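Local coordinates for hypothetical protein, similar to alpha-acetolactate decarboxylase (Staphylococcus aureus subsp. aureus, PDB 1XV2) that probably acts as an alpha-acetolactate decarboxylase, a zinc-dependent enzyme expected to convert acetolactate to acetoin with release of carbon dioxide, at residues A[101-106]-A[160-165]; A[110-115]-A[206-211]; A[7-12]-A[32-37]; A[116-121]-A[180-185]. All blocks are in the same frame, centred on the assembly; numbering follows the deposited sequence.

Interactions 1 and 2 are buried, interaction 3 is partly buried, and interaction 4 lies at the surface. Strands 113-118 and 154-163, neighbours in the large antiparallel sheet, connect interactions 1, 2 and 4: F162 of interaction 1 is hydrogen-bonded through its backbone to S113 of interaction 2, and strand 113-118 runs on into Y118 of interaction 4. Strands 7-11 and 207-211, paired in parallel in the other main sheet, bring interactions 3 and 2 together. The chemistry follows the place in the fold: selenomethionine on phenylalanine and phenylalanine on phenylalanine inside, a tyrosine-histidine stack at a partly covered site, and a phenol-carboxylate hydrogen bond outside.

Interaction 1. Residues A[101-106]-A[160-165]; sequences QIKNEM and GFFTPE
M106, a selenomethionine, lays its SE and CE over one face of the F162 ring, and K103 reaches the far end of the same ring. The close-packed part is the M106-F162 pair. The methyl CE stands 4.0 Å from the centroid of the F162 ring and only 17° off its normal, and SE of M106 lies over the same face at 4.4 Å from that centroid, so a CH-pi contact and a Met-aromatic contact share one surface. M106 has just left helix 95-105; its chain bends at the last torsion (chi3 64°), and CE comes to lie over the ring, displaced toward the rim. F162, on strand 154-163, also meets the ring of F175 on neighbouring strand 174-181, and M106 and K103 touch F175 too.

The looser side belongs to K103, which is partly exposed. Its chain, bent at chi2 and chi3, brings CD to 3.9 Å from CE1 of F162 and NZ to 3.3 Å from CZ of F162. The ammonium group approaches the ring obliquely, and its charge is answered by a salt bridge to E109. The contact thus seats the C-terminal end of helix 95-105 on the large antiparallel sheet. Its chemistry implies a junction held by dispersion and a thioether-type contact over an aromatic face, here with selenium in place of methionine sulfur, the lysine charge being directed to a carboxylate at the margin.

Interaction 2. Residues A[110-115]-A[206-211]; sequences NLFSAV and ETFQQH
F112 and F208 account for most of the surface buried here, their rings lying one over the other in an offset stack. The planes are only 3° from parallel and the centroids 4.3 Å apart. CZ of F112 sits 3.7 Å above the F208 plane, over the centre of that ring, while CD1 of F208 takes the equivalent place over the F112 ring. The slip brings CE2 of F112 to 3.7 Å from CG of F208, and the same F112 edge extends toward the F208 stem, CE2 lying 4.1 Å from CB of F208. F208 sends its ring off the strand with CG anti to the backbone N (chi1 174°), whereas CG of F112 lies anti to its own carbonyl carbon (chi1 -84°); from these different starts the two rings arrive flat against each other.

The stack bridges the two main sheets of the chain: F112 precedes S113, whose strand 113-118 belongs to the large antiparallel sheet, and F208 is on strand 207-211, at the margin of the seven-stranded mixed sheet within this chain. That margin is continued by the second subunit, whose strand pairs antiparallel with 207-211, so the stack lies close to the dimer interface. Around F112, the ring of F167 meets it edge-to-face, and L8, T163 and P164 pack against its side chain. Q10 of strand 7-11 touches F208.

Interaction 3. Residues A[7-12]-A[32-37]; sequences VLYQHG and LEHGNL
The imidazole of H34 lies on one face of the Y9 phenol ring in a close face-to-face stack, with centroids 3.7 Å apart and planes inclined by 13°. CG of H34 stands over the centre of the tyrosine ring. The nearest atoms are CD2 of H34 and CD1 of Y9, 3.4 Å apart, and NE2 of H34 is likewise 3.4 Å from CE1 of Y9. At the root of the imidazole, CB of H34 also lies over the phenol in a CH-pi contact, 4.0 Å from the Y9 centroid.

In the next shell, ND1 of H34 is hydrogen-bonded to the backbone O of E30, in helix 28-32, which, with the stack, probably helps set the rotation of the imidazole. I79 of strand 77-80 touches both stacked side chains, and Q209 and H211 pack on Y9. CG of Y9 is anti to the backbone N (chi1 -179°), and the ring reaches toward the loop that carries H34. The arrangement is a pi stack that packs the link between helix 28-32 and strand 37-42 against an interior strand of the mixed beta sheet; the link enters strand 37-42 through a classic beta bulge, N36 and L37 both facing T80.

Interaction 4. Residues A[116-121]-A[180-185]; sequences KIYGTF and ADDERA
The Y118 ring and the D182 carboxylate meet edge to edge and almost in one plane, 12° apart. CG of D182 lies in the plane of the tyrosine ring, at its edge. OD1 of D182 comes within 3.1 Å of CE1 of Y118, while OD2 of D182 accepts a short hydrogen bond from OH of Y118 at 2.6 Å, through its syn lone pair. With CG anti to the backbone N (chi1 177°), Y118 carries its hydroxyl out from strand 113-118 to the turn that follows strand 174-181.

A third flat group, the guanidinium of R184, has the backbone O of A180 and of D181 at its edge, near its plane. It grips O of D181 side-on: NE and NH2 of R184 are each 3.0 Å from O of D181, NE tilted moderately from the carbonyl plane, NH2 standing well above it. That oxygen also receives the backbone N of R184, closing the type I turn D181-R184, so three donors converge on one acceptor. OD1 of D181 accepts from N of A185 at 2.8 Å through its syn lone pair, and also from N of Y186. R184 also makes a cation-pi contact with Y57.

R155, on strand 154-163, hydrogen-bonds to the Y118 hydroxyl and forms a weak, long ion pair with D182. The chemistry is that of a polar surface tie: a phenol bridges an arginine and a carboxylate, and the nearby positive charge probably favours the ionised form of D182.

Interaction 1. Residues A[101-106]-A[160-165]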
loop_
_atom_site.group_PDB
_atom_site.type_symbol
_atom_site.label_atom_id
_atom_site.label_comp_id
_atom_site.label_asym_id
_atom_site.label_seq_id
_atom_site.Cartn_x
_atom_site.Cartn_y
_atom_site.Cartn_z
ATOM N N GLN A 101 24.799 5.022 -1.868
ATOM C CA GLN A 101 25.258 3.985 -2.787
ATOM C C GLN A 101 24.085 3.077 -3.150
ATOM O O GLN A 101 23.866 2.762 -4.322
ATOM C CB GLN A 101 26.379 3.153 -2.148
ATOM C CG GLN A 101 27.662 3.933 -1.894
ATOM C CD GLN A 101 28.236 4.537 -3.167
ATOM O OE1 GLN A 101 28.556 3.821 -4.114
ATOM N NE2 GLN A 101 28.366 5.860 -3.193
ATOM N N ILE A 102 23.333 2.662 -2.137
ATOM C CA ILE A 102 22.182 1.800 -2.356
ATOM C C ILE A 102 21.175 2.526 -3.243
ATOM O O ILE A 102 20.570 1.925 -4.130
ATOM C CB ILE A 102 21.532 1.400 -1.007
ATOM C CG1 ILE A 102 22.555 0.631 -0.163
ATOM C CG2 ILE A 102 20.301 0.538 -1.249
ATOM C CD1 ILE A 102 22.109 0.318 1.247
ATOM N N LYS A 103 21.013 3.825 -3.019
ATOM C CA LYS A 103 20.088 4.625 -3.816
ATOM C C LYS A 103 20.536 4.647 -5.276
ATOM O O LYS A 103 19.720 4.790 -6.187
ATOM C CB LYS A 103 20.022 6.053 -3.271
ATOM C CG LYS A 103 19.361 6.167 -1.904
ATOM C CD LYS A 103 17.844 6.114 -2.004
ATOM C CE LYS A 103 17.314 7.351 -2.721
ATOM N NZ LYS A 103 15.829 7.413 -2.747
ATOM N N ASN A 104 21.840 4.497 -5.491
ATOM C CA ASN A 104 22.406 4.492 -6.838
ATOM C C ASN A 104 22.260 3.137 -7.520
ATOM O O ASN A 104 22.013 3.065 -8.724
ATOM C CB ASN A 104 23.896 4.853 -6.790
ATOM C CG ASN A 104 24.139 6.311 -6.444
ATOM O OD1 ASN A 104 25.261 6.698 -6.107
ATOM N ND2 ASN A 104 23.096 7.129 -6.537
ATOM N N GLU A 105 22.420 2.067 -6.746
ATOM C CA GLU A 105 22.344 0.716 -7.284
ATOM C C GLU A 105 20.949 0.101 -7.388
ATOM O O GLU A 105 20.740 -0.815 -8.181
ATOM C CB GLU A 105 23.258 -0.210 -6.476
ATOM C CG GLU A 105 24.718 0.221 -6.489
ATOM C CD GLU A 105 25.243 0.448 -7.901
ATOM O OE1 GLU A 105 25.162 -0.486 -8.727
ATOM O OE2 GLU A 105 25.735 1.562 -8.186
HETATM N N MSE A 106 19.998 0.588 -6.597
HETATM C CA MSE A 106 18.643 0.047 -6.665
HETATM C C MSE A 106 18.041 0.356 -8.031
HETATM O O MSE A 106 18.470 1.294 -8.706
HETATM C CB MSE A 106 17.758 0.647 -5.569
HETATM C CG MSE A 106 17.576 2.151 -5.655
HETATM SE SE MSE A 106 16.250 2.807 -4.404
HETATM C CE MSE A 106 17.132 2.335 -2.760
ATOM N N GLY A 160 16.835 -4.860 5.971
ATOM C CA GLY A 160 15.779 -3.873 5.998
ATOM C C GLY A 160 15.124 -3.676 4.653
ATOM O O GLY A 160 15.346 -4.446 3.717
ATOM N N PHE A 161 14.325 -2.623 4.554
ATOM C CA PHE A 161 13.611 -2.328 3.327
ATOM C C PHE A 161 13.558 -0.841 3.042
ATOM O O PHE A 161 13.630 -0.015 3.951
ATOM C CB PHE A 161 12.176 -2.842 3.432
ATOM C CG PHE A 161 12.081 -4.303 3.716
ATOM C CD1 PHE A 161 12.272 -5.235 2.702
ATOM C CD2 PHE A 161 11.812 -4.753 5.006
ATOM C CE1 PHE A 161 12.196 -6.601 2.968
ATOM C CE2 PHE A 161 11.736 -6.114 5.282
ATOM C CZ PHE A 161 11.928 -7.041 4.261
ATOM N N PHE A 162 13.423 -0.513 1.767
ATOM C CA PHE A 162 13.307 0.869 1.346
ATOM C C PHE A 162 11.870 1.035 0.883
ATOM O O PHE A 162 11.364 0.221 0.105
ATOM C CB PHE A 162 14.249 1.173 0.183
ATOM C CG PHE A 162 14.111 2.571 -0.349
ATOM C CD1 PHE A 162 14.729 3.639 0.295
ATOM C CD2 PHE A 162 13.333 2.824 -1.472
ATOM C CE1 PHE A 162 14.575 4.943 -0.170
ATOM C CE2 PHE A 162 13.171 4.125 -1.947
ATOM C CZ PHE A 162 13.795 5.189 -1.291
ATOM N N THR A 163 11.214 2.080 1.374
ATOM C CA THR A 163 9.836 2.367 1.008
ATOM C C THR A 163 9.802 3.640 0.170
ATOM O O THR A 163 10.359 4.662 0.568
ATOM C CB THR A 163 8.974 2.574 2.266
ATOM O OG1 THR A 163 9.017 1.388 3.069
ATOM C CG2 THR A 163 7.533 2.885 1.886
ATOM N N PRO A 164 9.158 3.593 -1.009
ATOM C CA PRO A 164 9.075 4.770 -1.881
ATOM C C PRO A 164 8.162 5.840 -1.287
ATOM O O PRO A 164 7.211 5.527 -0.566
ATOM C CB PRO A 164 8.556 4.187 -3.195
ATOM C CG PRO A 164 7.690 3.058 -2.732
ATOM C CD PRO A 164 8.509 2.426 -1.633
ATOM N N GLU A 165 8.458 7.099 -1.599
ATOM C CA GLU A 165 7.717 8.245 -1.076
ATOM C C GLU A 165 6.205 8.099 -0.916
ATOM O O GLU A 165 5.683 8.252 0.184
ATOM C CB GLU A 165 8.005 9.491 -1.924
ATOM C CG GLU A 165 7.679 10.798 -1.218
ATOM C CD GLU A 165 7.915 12.024 -2.090
ATOM O OE1 GLU A 165 8.952 12.080 -2.786
ATOM O OE2 GLU A 165 7.065 12.940 -2.069
#

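Interaction 2. Residues A[110-115]-A[206-211]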
loop_
_atom_site.group_PDB
_atom_site.type_symbol
_atom_site.label_atom_id
_atom_site.label_comp_id
_atom_site.label_asym_id
_atom_site.label_seq_id
_atom_site.Cartn_x
_atom_site.Cartn_y
_atom_site.Cartn_z
ATOM N N ASN A 110 11.305 4.602 -6.772
ATOM C CA ASN A 110 9.851 4.669 -6.877
ATOM C C ASN A 110 9.282 3.273 -6.585
ATOM O O ASN A 110 8.078 3.039 -6.685
ATOM C CB ASN A 110 9.428 5.112 -8.280
ATOM C CG ASN A 110 9.919 6.504 -8.630
ATOM O OD1 ASN A 110 9.710 7.461 -7.881
ATOM N ND2 ASN A 110 10.568 6.626 -9.785
ATOM N N LEU A 111 10.174 2.356 -6.224
ATOM C CA LEU A 111 9.809 0.979 -5.910
ATOM C C LEU A 111 10.284 0.595 -4.519
ATOM O O LEU A 111 11.147 1.254 -3.936
ATOM C CB LEU A 111 10.467 0.015 -6.898
ATOM C CG LEU A 111 10.036 0.027 -8.363
ATOM C CD1 LEU A 111 11.020 -0.800 -9.178
ATOM C CD2 LEU A 111 8.628 -0.524 -8.490
ATOM N N PHE A 112 9.707 -0.478 -3.994
ATOM C CA PHE A 112 10.108 -1.007 -2.700
ATOM C C PHE A 112 11.347 -1.836 -3.022
ATOM O O PHE A 112 11.493 -2.326 -4.145
ATOM C CB PHE A 112 9.028 -1.937 -2.144
ATOM C CG PHE A 112 7.915 -1.234 -1.423
ATOM C CD1 PHE A 112 8.029 -0.935 -0.072
ATOM C CD2 PHE A 112 6.735 -0.910 -2.086
ATOM C CE1 PHE A 112 6.981 -0.328 0.613
ATOM C CE2 PHE A 112 5.682 -0.301 -1.410
ATOM C CZ PHE A 112 5.806 -0.012 -0.059
ATOM N N SER A 113 12.234 -1.997 -2.048
ATOM C CA SER A 113 13.437 -2.801 -2.242
ATOM C C SER A 113 13.914 -3.336 -0.902
ATOM O O SER A 113 13.582 -2.794 0.152
ATOM C CB SER A 113 14.552 -1.973 -2.891
ATOM O OG SER A 113 14.891 -0.855 -2.088
ATOM N N ALA A 114 14.688 -4.410 -0.946
ATOM C CA ALA A 114 15.217 -5.013 0.261
ATOM C C ALA A 114 16.735 -4.928 0.215
ATOM O O ALA A 114 17.330 -4.973 -0.859
ATOM C CB ALA A 114 14.779 -6.469 0.355
ATOM N N VAL A 115 17.358 -4.804 1.381
ATOM C CA VAL A 115 18.806 -4.725 1.444
ATOM C C VAL A 115 19.377 -5.625 2.518
ATOM O O VAL A 115 18.727 -5.928 3.522
ATOM C CB VAL A 115 19.297 -3.289 1.736
ATOM C CG1 VAL A 115 18.790 -2.342 0.668
ATOM C CG2 VAL A 115 18.833 -2.850 3.113
ATOM N N GLU A 206 8.579 -6.071 -7.395
ATOM C CA GLU A 206 7.606 -5.782 -8.437
ATOM C C GLU A 206 6.216 -5.795 -7.804
ATOM O O GLU A 206 5.292 -5.141 -8.287
ATOM C CB GLU A 206 7.690 -6.852 -9.532
ATOM C CG GLU A 206 6.857 -6.567 -10.772
ATOM C CD GLU A 206 6.926 -7.696 -11.786
ATOM O OE1 GLU A 206 8.024 -8.261 -11.974
ATOM O OE2 GLU A 206 5.889 -8.015 -12.404
ATOM N N THR A 207 6.082 -6.543 -6.713
ATOM C CA THR A 207 4.810 -6.654 -6.010
ATOM C C THR A 207 4.938 -6.441 -4.504
ATOM O O THR A 207 5.852 -6.957 -3.865
ATOM C CB THR A 207 4.167 -8.032 -6.236
ATOM O OG1 THR A 207 3.958 -8.235 -7.636
ATOM C CG2 THR A 207 2.826 -8.122 -5.507
ATOM N N PHE A 208 3.998 -5.675 -3.961
ATOM C CA PHE A 208 3.930 -5.365 -2.539
ATOM C C PHE A 208 2.638 -5.998 -2.034
ATOM O O PHE A 208 1.549 -5.611 -2.455
ATOM C CB PHE A 208 3.880 -3.848 -2.345
ATOM C CG PHE A 208 3.675 -3.415 -0.922
ATOM C CD1 PHE A 208 4.651 -3.642 0.038
ATOM C CD2 PHE A 208 2.507 -2.758 -0.548
ATOM C CE1 PHE A 208 4.467 -3.217 1.355
ATOM C CE2 PHE A 208 2.315 -2.331 0.765
ATOM C CZ PHE A 208 3.295 -2.560 1.716
ATOM N N GLN A 209 2.759 -6.974 -1.143
ATOM C CA GLN A 209 1.586 -7.659 -0.602
ATOM C C GLN A 209 1.281 -7.216 0.828
ATOM O O GLN A 209 1.992 -7.580 1.766
ATOM C CB GLN A 209 1.809 -9.172 -0.647
ATOM C CG GLN A 209 0.603 -10.004 -0.253
ATOM C CD GLN A 209 0.854 -11.487 -0.427
ATOM O OE1 GLN A 209 1.354 -11.916 -1.461
ATOM N NE2 GLN A 209 0.499 -12.279 0.581
ATOM N N GLN A 210 0.219 -6.431 0.984
ATOM C CA GLN A 210 -0.185 -5.912 2.292
ATOM C C GLN A 210 -1.289 -6.756 2.923
ATOM O O GLN A 210 -2.361 -6.918 2.345
ATOM C CB GLN A 210 -0.668 -4.464 2.159
ATOM C CG GLN A 210 -1.174 -3.850 3.459
ATOM C CD GLN A 210 -0.073 -3.651 4.482
ATOM O OE1 GLN A 210 0.800 -2.798 4.312
ATOM N NE2 GLN A 210 -0.104 -4.440 5.551
ATOM N N HIS A 211 -1.024 -7.274 4.119
ATOM C CA HIS A 211 -1.992 -8.106 4.825
ATOM C C HIS A 211 -2.545 -7.369 6.038
ATOM O O HIS A 211 -1.807 -6.693 6.755
ATOM C CB HIS A 211 -1.331 -9.420 5.251
ATOM C CG HIS A 211 -2.254 -10.364 5.955
ATOM N ND1 HIS A 211 -2.171 -10.619 7.307
ATOM C CD2 HIS A 211 -3.280 -11.119 5.492
ATOM C CE1 HIS A 211 -3.105 -11.489 7.648
ATOM N NE2 HIS A 211 -3.792 -11.808 6.565
#

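Interaction 3. Residues A[7-12]-A[32-37]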
loop_
_atom_site.group_PDB
_atom_site.type_symbol
_atom_site.label_atom_id
_atom_site.label_comp_id
_atom_site.label_asym_id
_atom_site.label_seq_id
_atom_site.Cartn_x
_atom_site.Cartn_y
_atom_site.Cartn_z
ATOM N N VAL A 7 8.403 -10.394 -4.330
ATOM C CA VAL A 7 7.301 -9.858 -3.541
ATOM C C VAL A 7 7.698 -9.486 -2.124
ATOM O O VAL A 7 8.363 -10.253 -1.431
ATOM C CB VAL A 7 6.134 -10.872 -3.448
ATOM C CG1 VAL A 7 5.006 -10.300 -2.602
ATOM C CG2 VAL A 7 5.632 -11.213 -4.836
ATOM N N LEU A 8 7.288 -8.298 -1.702
ATOM C CA LEU A 8 7.559 -7.833 -0.350
ATOM C C LEU A 8 6.260 -8.019 0.421
ATOM O O LEU A 8 5.224 -7.491 0.029
ATOM C CB LEU A 8 7.953 -6.355 -0.348
ATOM C CG LEU A 8 8.020 -5.690 1.030
ATOM C CD1 LEU A 8 8.899 -6.505 1.956
ATOM C CD2 LEU A 8 8.560 -4.277 0.890
ATOM N N TYR A 9 6.318 -8.774 1.510
ATOM C CA TYR A 9 5.135 -9.030 2.323
ATOM C C TYR A 9 5.120 -8.175 3.580
ATOM O O TYR A 9 6.111 -8.098 4.305
ATOM C CB TYR A 9 5.084 -10.502 2.732
ATOM C CG TYR A 9 3.866 -10.872 3.553
ATOM C CD1 TYR A 9 2.652 -11.185 2.935
ATOM C CD2 TYR A 9 3.932 -10.927 4.946
ATOM C CE1 TYR A 9 1.534 -11.552 3.687
ATOM C CE2 TYR A 9 2.821 -11.291 5.708
ATOM C CZ TYR A 9 1.628 -11.605 5.071
ATOM O OH TYR A 9 0.536 -11.990 5.815
ATOM N N GLN A 10 3.989 -7.536 3.845
ATOM C CA GLN A 10 3.875 -6.717 5.036
ATOM C C GLN A 10 2.587 -7.023 5.790
ATOM O O GLN A 10 1.505 -7.093 5.204
ATOM C CB GLN A 10 3.944 -5.226 4.678
ATOM C CG GLN A 10 3.961 -4.303 5.891
ATOM C CD GLN A 10 4.404 -2.880 5.564
ATOM O OE1 GLN A 10 5.599 -2.589 5.488
ATOM N NE2 GLN A 10 3.439 -1.991 5.366
ATOM N N HIS A 11 2.719 -7.238 7.092
ATOM C CA HIS A 11 1.568 -7.509 7.938
ATOM C C HIS A 11 1.363 -6.260 8.777
ATOM O O HIS A 11 2.232 -5.885 9.567
ATOM C CB HIS A 11 1.820 -8.707 8.856
ATOM C CG HIS A 11 0.723 -8.935 9.849
ATOM N ND1 HIS A 11 -0.492 -9.489 9.503
ATOM C CD2 HIS A 11 0.632 -8.619 11.163
ATOM C CE1 HIS A 11 -1.283 -9.501 10.561
ATOM N NE2 HIS A 11 -0.626 -8.977 11.580
ATOM N N GLY A 12 0.214 -5.615 8.604
ATOM C CA GLY A 12 -0.050 -4.395 9.344
ATOM C C GLY A 12 0.750 -3.284 8.701
ATOM O O GLY A 12 1.429 -3.512 7.694
ATOM N N LEU A 32 7.124 -16.212 8.793
ATOM C CA LEU A 32 8.189 -16.973 8.161
ATOM C C LEU A 32 7.704 -17.723 6.928
ATOM O O LEU A 32 8.499 -18.091 6.065
ATOM C CB LEU A 32 8.806 -17.946 9.166
ATOM C CG LEU A 32 9.777 -17.299 10.157
ATOM C CD1 LEU A 32 10.286 -18.335 11.145
ATOM C CD2 LEU A 32 10.941 -16.686 9.385
ATOM N N GLU A 33 6.397 -17.949 6.844
ATOM C CA GLU A 33 5.834 -18.637 5.690
ATOM C C GLU A 33 5.984 -17.759 4.451
ATOM O O GLU A 33 6.011 -18.261 3.325
ATOM C CB GLU A 33 4.349 -18.955 5.915
ATOM C CG GLU A 33 4.073 -20.087 6.899
ATOM C CD GLU A 33 4.696 -21.411 6.469
ATOM O OE1 GLU A 33 5.922 -21.588 6.655
ATOM O OE2 GLU A 33 3.960 -22.273 5.934
ATOM N N HIS A 34 6.090 -16.448 4.663
ATOM C CA HIS A 34 6.225 -15.507 3.557
ATOM C C HIS A 34 7.650 -15.016 3.299
ATOM O O HIS A 34 7.884 -14.291 2.336
ATOM C CB HIS A 34 5.323 -14.287 3.775
ATOM C CG HIS A 34 3.860 -14.606 3.789
ATOM N ND1 HIS A 34 3.207 -15.062 4.915
ATOM C CD2 HIS A 34 2.922 -14.530 2.816
ATOM C CE1 HIS A 34 1.930 -15.249 4.635
ATOM N NE2 HIS A 34 1.731 -14.933 3.368
ATOM N N GLY A 35 8.602 -15.398 4.143
ATOM C CA GLY A 35 9.963 -14.942 3.919
ATOM C C GLY A 35 11.025 -15.491 4.846
ATOM O O GLY A 35 10.747 -16.313 5.720
ATOM N N ASN A 36 12.255 -15.021 4.645
ATOM C CA ASN A 36 13.400 -15.438 5.444
ATOM C C ASN A 36 14.270 -14.248 5.851
ATOM O O ASN A 36 15.261 -14.407 6.566
ATOM C CB ASN A 36 14.250 -16.438 4.663
ATOM C CG ASN A 36 14.563 -15.961 3.261
ATOM O OD1 ASN A 36 14.959 -14.815 3.054
ATOM N ND2 ASN A 36 14.393 -16.845 2.286
ATOM N N LEU A 37 13.897 -13.060 5.389
ATOM C CA LEU A 37 14.637 -11.848 5.713
ATOM C C LEU A 37 13.673 -10.695 5.936
ATOM O O LEU A 37 12.817 -10.420 5.095
ATOM C CB LEU A 37 15.612 -11.499 4.584
ATOM C CG LEU A 37 16.411 -10.201 4.737
ATOM C CD1 LEU A 37 17.724 -10.319 3.983
ATOM C CD2 LEU A 37 15.593 -9.024 4.230
#

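Interaction 4. Residues A[116-121]-A[180-185]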
loop_
_atom_site.group_PDB
_atom_site.type_symbol
_atom_site.label_atom_id
_atom_site.label_comp_id
_atom_site.label_asym_id
_atom_site.label_seq_id
_atom_site.Cartn_x
_atom_site.Cartn_y
_atom_site.Cartn_z
ATOM N N LYS A 116 20.608 -6.053 2.288
ATOM C CA LYS A 116 21.318 -6.894 3.227
ATOM C C LYS A 116 22.750 -6.395 3.188
ATOM O O LYS A 116 23.374 -6.359 2.127
ATOM C CB LYS A 116 21.250 -8.364 2.806
ATOM C CG LYS A 116 21.832 -9.304 3.848
ATOM C CD LYS A 116 21.631 -10.766 3.485
ATOM C CE LYS A 116 22.144 -11.666 4.600
ATOM N NZ LYS A 116 21.915 -13.112 4.324
ATOM N N ILE A 117 23.251 -5.978 4.343
ATOM C CA ILE A 117 24.607 -5.462 4.467
ATOM C C ILE A 117 25.310 -6.316 5.510
ATOM O O ILE A 117 24.989 -6.235 6.693
ATOM C CB ILE A 117 24.586 -3.992 4.934
ATOM C CG1 ILE A 117 23.747 -3.157 3.962
ATOM C CG2 ILE A 117 26.009 -3.455 5.036
ATOM C CD1 ILE A 117 23.405 -1.771 4.464
ATOM N N TYR A 118 26.259 -7.139 5.070
ATOM C CA TYR A 118 26.974 -8.027 5.983
ATOM C C TYR A 118 28.485 -7.835 5.972
ATOM O O TYR A 118 29.096 -7.706 4.914
ATOM C CB TYR A 118 26.670 -9.491 5.653
ATOM C CG TYR A 118 27.452 -10.438 6.528
ATOM C CD1 TYR A 118 27.085 -10.649 7.858
ATOM C CD2 TYR A 118 28.623 -11.039 6.062
ATOM C CE1 TYR A 118 27.867 -11.424 8.708
ATOM C CE2 TYR A 118 29.416 -11.815 6.903
ATOM C CZ TYR A 118 29.035 -12.001 8.225
ATOM O OH TYR A 118 29.837 -12.735 9.073
ATOM N N GLY A 119 29.081 -7.847 7.160
ATOM C CA GLY A 119 30.519 -7.679 7.279
ATOM C C GLY A 119 30.891 -7.044 8.604
ATOM O O GLY A 119 30.227 -7.276 9.617
ATOM N N THR A 120 31.949 -6.240 8.601
ATOM C CA THR A 120 32.395 -5.566 9.814
ATOM C C THR A 120 31.953 -4.102 9.821
ATOM O O THR A 120 31.965 -3.429 8.792
ATOM C CB THR A 120 33.927 -5.628 9.951
ATOM O OG1 THR A 120 34.534 -5.080 8.774
ATOM C CG2 THR A 120 34.389 -7.068 10.133
ATOM N N PHE A 121 31.557 -3.616 10.990
ATOM C CA PHE A 121 31.109 -2.237 11.128
ATOM C C PHE A 121 31.967 -1.509 12.137
ATOM O O PHE A 121 32.109 -1.958 13.276
ATOM C CB PHE A 121 29.653 -2.205 11.583
ATOM C CG PHE A 121 28.702 -2.778 10.579
ATOM C CD1 PHE A 121 28.140 -1.970 9.593
ATOM C CD2 PHE A 121 28.396 -4.136 10.592
ATOM C CE1 PHE A 121 27.283 -2.509 8.632
ATOM C CE2 PHE A 121 27.540 -4.682 9.633
ATOM C CZ PHE A 121 26.984 -3.866 8.652
ATOM N N ALA A 180 21.793 -7.430 13.543
ATOM C CA ALA A 180 22.003 -8.605 14.383
ATOM C C ALA A 180 23.462 -9.002 14.199
ATOM O O ALA A 180 23.906 -9.260 13.078
ATOM C CB ALA A 180 21.080 -9.757 13.964
ATOM N N ASP A 181 24.210 -9.038 15.297
ATOM C CA ASP A 181 25.619 -9.393 15.228
ATOM C C ASP A 181 25.795 -10.905 15.117
ATOM O O ASP A 181 24.930 -11.675 15.539
ATOM C CB ASP A 181 26.369 -8.836 16.450
ATOM C CG ASP A 181 26.164 -9.667 17.712
ATOM O OD1 ASP A 181 25.068 -10.247 17.895
ATOM O OD2 ASP A 181 27.109 -9.718 18.534
ATOM N N ASP A 182 26.913 -11.315 14.523
ATOM C CA ASP A 182 27.229 -12.726 14.333
ATOM C C ASP A 182 27.101 -13.531 15.617
ATOM O O ASP A 182 26.646 -14.673 15.591
ATOM C CB ASP A 182 28.642 -12.870 13.765
ATOM C CG ASP A 182 28.695 -12.625 12.266
ATOM O OD1 ASP A 182 27.900 -11.800 11.763
ATOM O OD2 ASP A 182 29.538 -13.251 11.588
ATOM N N GLU A 183 27.499 -12.935 16.736
ATOM C CA GLU A 183 27.416 -13.613 18.025
ATOM C C GLU A 183 25.980 -13.812 18.504
ATOM O O GLU A 183 25.755 -14.463 19.521
ATOM C CB GLU A 183 28.180 -12.831 19.096
ATOM C CG GLU A 183 29.683 -12.846 18.944
ATOM C CD GLU A 183 30.375 -12.184 20.115
ATOM O OE1 GLU A 183 31.623 -12.118 20.115
ATOM O OE2 GLU A 183 29.667 -11.730 21.041
ATOM N N ARG A 184 25.018 -13.255 17.773
ATOM C CA ARG A 184 23.605 -13.361 18.144
ATOM C C ARG A 184 23.468 -12.947 19.608
ATOM O O ARG A 184 22.858 -13.662 20.404
ATOM C CB ARG A 184 23.103 -14.804 18.002
ATOM C CG ARG A 184 23.648 -15.598 16.821
ATOM C CD ARG A 184 22.903 -15.356 15.522
ATOM N NE ARG A 184 23.232 -14.073 14.913
ATOM C CZ ARG A 184 23.017 -13.781 13.635
ATOM N NH1 ARG A 184 22.474 -14.683 12.826
ATOM N NH2 ARG A 184 23.348 -12.589 13.162
ATOM N N ALA A 185 24.038 -11.801 19.967
ATOM C CA ALA A 185 23.974 -11.335 21.348
ATOM C C ALA A 185 23.691 -9.840 21.451
ATOM O O ALA A 185 23.490 -9.307 22.548
ATOM C CB ALA A 185 25.286 -11.666 22.062
#